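Local coordinates for protein lovastatin nonaketide synthase mokA (Monascus pilosus, PDB 6AD3) that builds the polyketide chain of lovastatin (monacolin K) as an iterative nonaketide synthase, of which this piece is the C-terminal condensation domain, at residues 119-133 with 180-192. The protein carries 1 engineered substitution. Residues are numbered along the deposited sequence; the frame is centred on the assembly and turned at random.
Sequences LRAVLRRHEIFRTGF and YDITAGDTLRLVD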
loop_
_atom_site.group_PDB
_atom_site.type_symbol
_atom_site.label_atom_id
_atom_site.label_comp_id
_atom_site.label_asym_id
_atom_site.label_seq_id
_atom_site.Cartn_x
_atom_site.Cartn_y
_atom_site.Cartn_z
ATOM N N LEU A 119 8.401 -22.590 3.880
ATOM C CA LEU A 119 7.864 -21.429 4.560
ATOM C C LEU A 119 8.388 -21.342 5.995
ATOM O O LEU A 119 8.722 -20.268 6.462
ATOM C CB LEU A 119 6.326 -21.432 4.543
ATOM C CG LEU A 119 5.685 -21.260 3.148
ATOM C CD1 LEU A 119 4.230 -21.668 3.112
ATOM C CD2 LEU A 119 5.860 -19.810 2.696
ATOM N N ARG A 120 8.601 -22.484 6.652
ATOM C CA ARG A 120 9.234 -22.450 7.970
ATOM C C ARG A 120 10.649 -21.840 7.941
ATOM O O ARG A 120 11.053 -21.132 8.862
ATOM C CB ARG A 120 9.226 -23.857 8.632
ATOM C CG ARG A 120 7.854 -24.239 9.158
ATOM C CD ARG A 120 7.902 -25.499 10.038
ATOM N NE ARG A 120 8.690 -26.581 9.454
ATOM C CZ ARG A 120 8.202 -27.530 8.659
ATOM N NH1 ARG A 120 6.898 -27.615 8.434
ATOM N NH2 ARG A 120 9.010 -28.457 8.170
ATOM N N ALA A 121 11.371 -22.073 6.849
ATOM C CA ALA A 121 12.721 -21.558 6.690
ATOM C C ALA A 121 12.713 -20.066 6.437
ATOM O O ALA A 121 13.560 -19.355 6.983
ATOM C CB ALA A 121 13.454 -22.289 5.570
ATOM N N VAL A 122 11.669 -19.575 5.761
ATOM C CA VAL A 122 11.484 -18.131 5.571
ATOM C C VAL A 122 11.218 -17.472 6.911
ATOM O O VAL A 122 11.861 -16.454 7.246
ATOM C CB VAL A 122 10.327 -17.803 4.594
ATOM C CG1 VAL A 122 10.063 -16.322 4.549
ATOM C CG2 VAL A 122 10.619 -18.327 3.197
ATOM N N LEU A 123 10.373 -18.107 7.734
ATOM C CA LEU A 123 10.105 -17.600 9.077
ATOM C C LEU A 123 11.376 -17.517 9.943
ATOM O O LEU A 123 11.564 -16.571 10.691
ATOM C CB LEU A 123 9.037 -18.444 9.755
ATOM C CG LEU A 123 7.612 -18.377 9.225
ATOM C CD1 LEU A 123 6.707 -19.266 10.069
ATOM C CD2 LEU A 123 7.038 -16.964 9.195
ATOM N N ARG A 124 12.200 -18.559 9.895
ATOM C CA ARG A 124 13.452 -18.597 10.625
ATOM C C ARG A 124 14.487 -17.583 10.135
ATOM O O ARG A 124 15.220 -16.991 10.957
ATOM C CB ARG A 124 14.053 -19.991 10.523
ATOM C CG ARG A 124 15.439 -20.121 11.068
ATOM C CD ARG A 124 15.756 -21.602 11.307
ATOM N NE ARG A 124 15.336 -22.439 10.172
ATOM C CZ ARG A 124 14.240 -23.214 10.140
ATOM N NH1 ARG A 124 13.423 -23.319 11.193
ATOM N NH2 ARG A 124 13.964 -23.893 9.038
ATOM N N ARG A 125 14.563 -17.375 8.818
ATOM C CA ARG A 125 15.578 -16.485 8.233
ATOM C C ARG A 125 15.480 -15.063 8.702
ATOM O O ARG A 125 16.510 -14.351 8.780
ATOM C CB ARG A 125 15.495 -16.504 6.679
ATOM C CG ARG A 125 16.392 -17.566 6.059
ATOM C CD ARG A 125 16.030 -17.814 4.603
ATOM N NE ARG A 125 16.184 -16.602 3.808
ATOM C CZ ARG A 125 17.354 -16.106 3.421
ATOM N NH1 ARG A 125 18.500 -16.778 3.665
ATOM N NH2 ARG A 125 17.368 -15.052 2.664
ATOM N N HIS A 126 14.247 -14.566 8.826
ATOM C CA HIS A 126 14.003 -13.138 8.986
ATOM C C HIS A 126 13.543 -12.808 10.399
ATOM O O HIS A 126 12.464 -13.216 10.836
ATOM C CB HIS A 126 12.960 -12.679 7.971
ATOM C CG HIS A 126 13.416 -12.816 6.562
ATOM N ND1 HIS A 126 13.170 -13.943 5.799
ATOM C CD2 HIS A 126 14.326 -12.098 5.877
ATOM C CE1 HIS A 126 13.790 -13.819 4.636
ATOM N NE2 HIS A 126 14.461 -12.685 4.649
ATOM N N GLU A 127 14.327 -11.986 11.058
ATOM C CA GLU A 127 14.032 -11.561 12.404
ATOM C C GLU A 127 12.631 -10.980 12.536
ATOM O O GLU A 127 11.959 -11.221 13.522
ATOM C CB GLU A 127 15.063 -10.539 12.859
ATOM C CG GLU A 127 16.370 -11.145 13.295
ATOM C CD GLU A 127 17.417 -10.113 13.658
ATOM O OE1 GLU A 127 17.092 -8.946 13.845
ATOM O OE2 GLU A 127 18.531 -10.533 13.959
ATOM N N ILE A 128 12.199 -10.204 11.547
ATOM C CA ILE A 128 10.923 -9.488 11.628
ATOM C C ILE A 128 9.744 -10.482 11.656
ATOM O O ILE A 128 8.687 -10.158 12.141
ATOM C CB ILE A 128 10.786 -8.453 10.471
ATOM C CG1 ILE A 128 9.568 -7.545 10.668
ATOM C CG2 ILE A 128 10.679 -9.131 9.122
ATOM C CD1 ILE A 128 9.586 -6.750 11.958
ATOM N N PHE A 129 9.996 -11.741 11.262
ATOM C CA PHE A 129 8.967 -12.771 11.330
ATOM C C PHE A 129 9.052 -13.559 12.628
ATOM O O PHE A 129 8.251 -14.503 12.843
ATOM C CB PHE A 129 9.053 -13.722 10.123
ATOM C CG PHE A 129 8.801 -13.050 8.801
ATOM C CD1 PHE A 129 8.077 -11.860 8.720
ATOM C CD2 PHE A 129 9.313 -13.598 7.633
ATOM C CE1 PHE A 129 7.855 -11.248 7.499
ATOM C CE2 PHE A 129 9.064 -13.004 6.408
ATOM C CZ PHE A 129 8.365 -11.825 6.334
ATOM N N ARG A 130 10.041 -13.226 13.466
ATOM C CA ARG A 130 10.114 -13.743 14.839
ATOM C C ARG A 130 10.207 -12.601 15.824
ATOM O O ARG A 130 10.968 -12.625 16.840
ATOM C CB ARG A 130 11.230 -14.759 15.021
ATOM C CG ARG A 130 12.448 -14.562 14.231
ATOM C CD ARG A 130 13.332 -15.811 14.312
ATOM N NE ARG A 130 14.484 -15.638 13.462
ATOM C CZ ARG A 130 15.579 -14.984 13.780
ATOM N NH1 ARG A 130 16.547 -14.911 12.905
ATOM N NH2 ARG A 130 15.772 -14.528 15.001
ATOM N N THR A 131 9.419 -11.577 15.538
ATOM C CA THR A 131 9.386 -10.389 16.350
ATOM C C THR A 131 8.034 -10.214 17.045
ATOM O O THR A 131 6.966 -10.307 16.432
ATOM C CB THR A 131 9.756 -9.148 15.505
ATOM O OG1 THR A 131 11.159 -9.232 15.152
ATOM C CG2 THR A 131 9.541 -7.861 16.282
ATOM N N GLY A 132 8.094 -9.938 18.336
ATOM C CA GLY A 132 6.932 -9.441 19.041
ATOM C C GLY A 132 7.023 -7.973 19.358
ATOM O O GLY A 132 8.060 -7.340 19.185
ATOM N N PHE A 133 5.928 -7.413 19.842
ATOM C CA PHE A 133 5.849 -5.990 20.064
ATOM C C PHE A 133 5.248 -5.779 21.441
ATOM O O PHE A 133 4.117 -6.161 21.694
ATOM C CB PHE A 133 4.967 -5.303 19.009
ATOM C CG PHE A 133 5.491 -5.428 17.590
ATOM C CD1 PHE A 133 5.317 -6.585 16.878
ATOM C CD2 PHE A 133 6.308 -4.450 17.075
ATOM C CE1 PHE A 133 5.940 -6.754 15.647
ATOM C CE2 PHE A 133 6.925 -4.598 15.843
ATOM C CZ PHE A 133 6.696 -5.738 15.106
ATOM N N TYR A 180 -4.413 -10.706 15.462
ATOM C CA TYR A 180 -2.987 -10.907 15.662
ATOM C C TYR A 180 -2.617 -10.610 17.119
ATOM O O TYR A 180 -2.912 -9.538 17.613
ATOM C CB TYR A 180 -2.199 -9.998 14.735
ATOM C CG TYR A 180 -2.281 -10.410 13.302
ATOM C CD1 TYR A 180 -1.694 -11.554 12.875
ATOM C CD2 TYR A 180 -2.931 -9.621 12.367
ATOM C CE1 TYR A 180 -1.798 -11.976 11.542
ATOM C CE2 TYR A 180 -3.099 -10.043 11.054
ATOM C CZ TYR A 180 -2.500 -11.210 10.640
ATOM O OH TYR A 180 -2.640 -11.656 9.352
ATOM N N ASP A 181 -1.992 -11.558 17.796
ATOM C CA ASP A 181 -1.487 -11.291 19.166
ATOM C C ASP A 181 -0.032 -10.792 19.080
ATOM O O ASP A 181 0.936 -11.563 19.285
ATOM C CB ASP A 181 -1.582 -12.551 20.002
ATOM C CG ASP A 181 -1.189 -12.327 21.479
ATOM O OD1 ASP A 181 -0.856 -11.193 21.855
ATOM O OD2 ASP A 181 -1.182 -13.324 22.225
ATOM N N ILE A 182 0.139 -9.534 18.703
ATOM C CA ILE A 182 1.505 -9.075 18.354
ATOM C C ILE A 182 2.465 -9.084 19.554
ATOM O O ILE A 182 3.672 -9.276 19.381
ATOM C CB ILE A 182 1.511 -7.696 17.650
ATOM C CG1 ILE A 182 0.991 -6.607 18.561
ATOM C CG2 ILE A 182 0.670 -7.759 16.372
ATOM C CD1 ILE A 182 1.193 -5.224 18.008
ATOM N N THR A 183 1.922 -8.952 20.777
ATOM C CA THR A 183 2.727 -9.050 21.949
ATOM C C THR A 183 3.477 -10.356 22.006
ATOM O O THR A 183 4.626 -10.383 22.411
ATOM C CB THR A 183 1.891 -8.908 23.251
ATOM O OG1 THR A 183 1.022 -7.773 23.135
ATOM C CG2 THR A 183 2.822 -8.680 24.405
ATOM N N ALA A 184 2.860 -11.418 21.516
ATOM C CA ALA A 184 3.421 -12.759 21.572
ATOM C C ALA A 184 4.179 -13.158 20.280
ATOM O O ALA A 184 4.436 -14.350 20.051
ATOM C CB ALA A 184 2.305 -13.766 21.861
ATOM N N GLY A 185 4.303 -12.208 19.355
ATOM C CA GLY A 185 4.924 -12.480 18.078
ATOM C C GLY A 185 4.046 -13.221 17.098
ATOM O O GLY A 185 4.537 -13.766 16.125
ATOM N N ASP A 186 2.738 -13.087 17.270
ATOM C CA ASP A 186 1.761 -13.648 16.336
ATOM C C ASP A 186 1.379 -12.543 15.359
ATOM O O ASP A 186 0.697 -11.587 15.744
ATOM C CB ASP A 186 0.502 -14.102 17.129
ATOM C CG ASP A 186 -0.599 -14.567 16.242
ATOM O OD1 ASP A 186 -0.302 -15.359 15.343
ATOM O OD2 ASP A 186 -1.747 -14.088 16.373
ATOM N N THR A 187 2.033 -12.552 14.195
ATOM C CA THR A 187 2.046 -11.418 13.292
ATOM C C THR A 187 1.781 -11.772 11.830
ATOM O O THR A 187 1.615 -10.867 11.004
ATOM C CB THR A 187 3.397 -10.684 13.340
ATOM O OG1 THR A 187 4.437 -11.589 12.906
ATOM C CG2 THR A 187 3.684 -10.204 14.750
ATOM N N LEU A 188 1.724 -13.070 11.500
ATOM C CA LEU A 188 1.637 -13.520 10.099
ATOM C C LEU A 188 0.701 -14.728 10.025
ATOM O O LEU A 188 0.572 -15.509 11.015
ATOM C CB LEU A 188 3.004 -14.003 9.645
ATOM C CG LEU A 188 4.060 -13.131 9.037
ATOM C CD1 LEU A 188 5.100 -14.069 8.373
ATOM C CD2 LEU A 188 3.499 -12.166 7.994
ATOM N N ARG A 189 0.038 -14.892 8.893
ATOM C CA ARG A 189 -0.565 -16.180 8.552
ATOM C C ARG A 189 -0.053 -16.614 7.203
ATOM O O ARG A 189 0.082 -15.796 6.304
ATOM C CB ARG A 189 -2.101 -16.089 8.508
ATOM C CG ARG A 189 -2.719 -15.380 9.708
ATOM C CD ARG A 189 -3.044 -16.346 10.806
ATOM N NE ARG A 189 -3.588 -15.659 11.986
ATOM C CZ ARG A 189 -2.878 -15.353 13.054
ATOM N NH1 ARG A 189 -1.556 -15.378 12.980
ATOM N NH2 ARG A 189 -3.477 -14.795 14.118
ATOM N N LEU A 190 0.413 -17.858 7.130
ATOM C CA LEU A 190 0.856 -18.439 5.864
ATOM C C LEU A 190 0.111 -19.738 5.644
ATOM O O LEU A 190 0.326 -20.673 6.402
ATOM C CB LEU A 190 2.348 -18.728 5.899
ATOM C CG LEU A 190 3.261 -17.529 6.141
ATOM C CD1 LEU A 190 4.668 -17.951 6.497
ATOM C CD2 LEU A 190 3.275 -16.606 4.943
ATOM N N VAL A 191 -0.869 -19.714 4.734
ATOM C CA VAL A 191 -1.861 -20.784 4.621
ATOM C C VAL A 191 -2.026 -21.207 3.179
ATOM O O VAL A 191 -2.287 -20.363 2.292
ATOM C CB VAL A 191 -3.221 -20.364 5.191
ATOM C CG1 VAL A 191 -4.216 -21.529 5.068
ATOM C CG2 VAL A 191 -3.070 -19.891 6.611
ATOM N N ASP A 192 -1.909 -22.521 2.938
ATOM C CA ASP A 192 -2.160 -23.116 1.625
ATOM C C ASP A 192 -3.460 -23.862 1.704
ATOM O O ASP A 192 -3.518 -24.933 2.359
ATOM C CB ASP A 192 -1.014 -24.094 1.261
ATOM C CG ASP A 192 -1.300 -24.920 -0.011
ATOM O OD1 ASP A 192 -2.218 -24.562 -0.778
ATOM O OD2 ASP A 192 -0.614 -25.965 -0.197
HETATM O O HOH W 1 6.847 -11.274 13.851
HETATM O O HOH W 2 7.045 -14.669 15.520
#
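I182 O is gripped by two backbone amides, F133 N from strand 131-135 at 3.0 Å and G185 N, three residues on and just past the 3-10 turn 182-184, which arrive from opposite faces of the carbonyl plane. The F133 N-H bond is bent (148° at the hydrogen) and reaches the oxygen from above that plane. In the N-terminal, chloramphenicol acetyltransferase-like half of the condensation domain, as in this family, it ties the outer strand 131-135 of the three-stranded antiparallel sheet to the turn leading into strand 188-195 of the mixed sheet. The backbones close up here: G132 CA lies 3.8 Å from G185 CA, so the two chains pack directly against each other. G185 has positive phi and turns its CA-H toward T131 O, while T183 CA lies 3.2 Å from F133 O in a CA-H...O contact. Beside this junction, I182 CD1 reaches F133 CB at 3.9 Å, with CG1 set between backbone N and carbonyl carbon (chi1 64°) and the chain extended beyond it.

Two waters bridge the segments farther along. One donates to I128 O and accepts from T131 N and T187 OG1; the other donates to both F129 O and G185 O.

Beyond them, helix 112-125 packs on strand 188-195; the axes of 119-125 and 188-192 run nearly antiparallel (165°) and approach to 10.9 Å. L123 CD2 meets L190 CD1 end-on at 3.7 Å, while it lies alongside L188 CD1 at 3.6 Å, those two side chains pointing opposite ways. Helix 213-227 adds I219 against F129 and A223 against L119. L188 CD1 also rests over one face of the F129 ring, a CH-pi contact 3.9 Å from the centroid and displaced toward the rim beside F129 CD1.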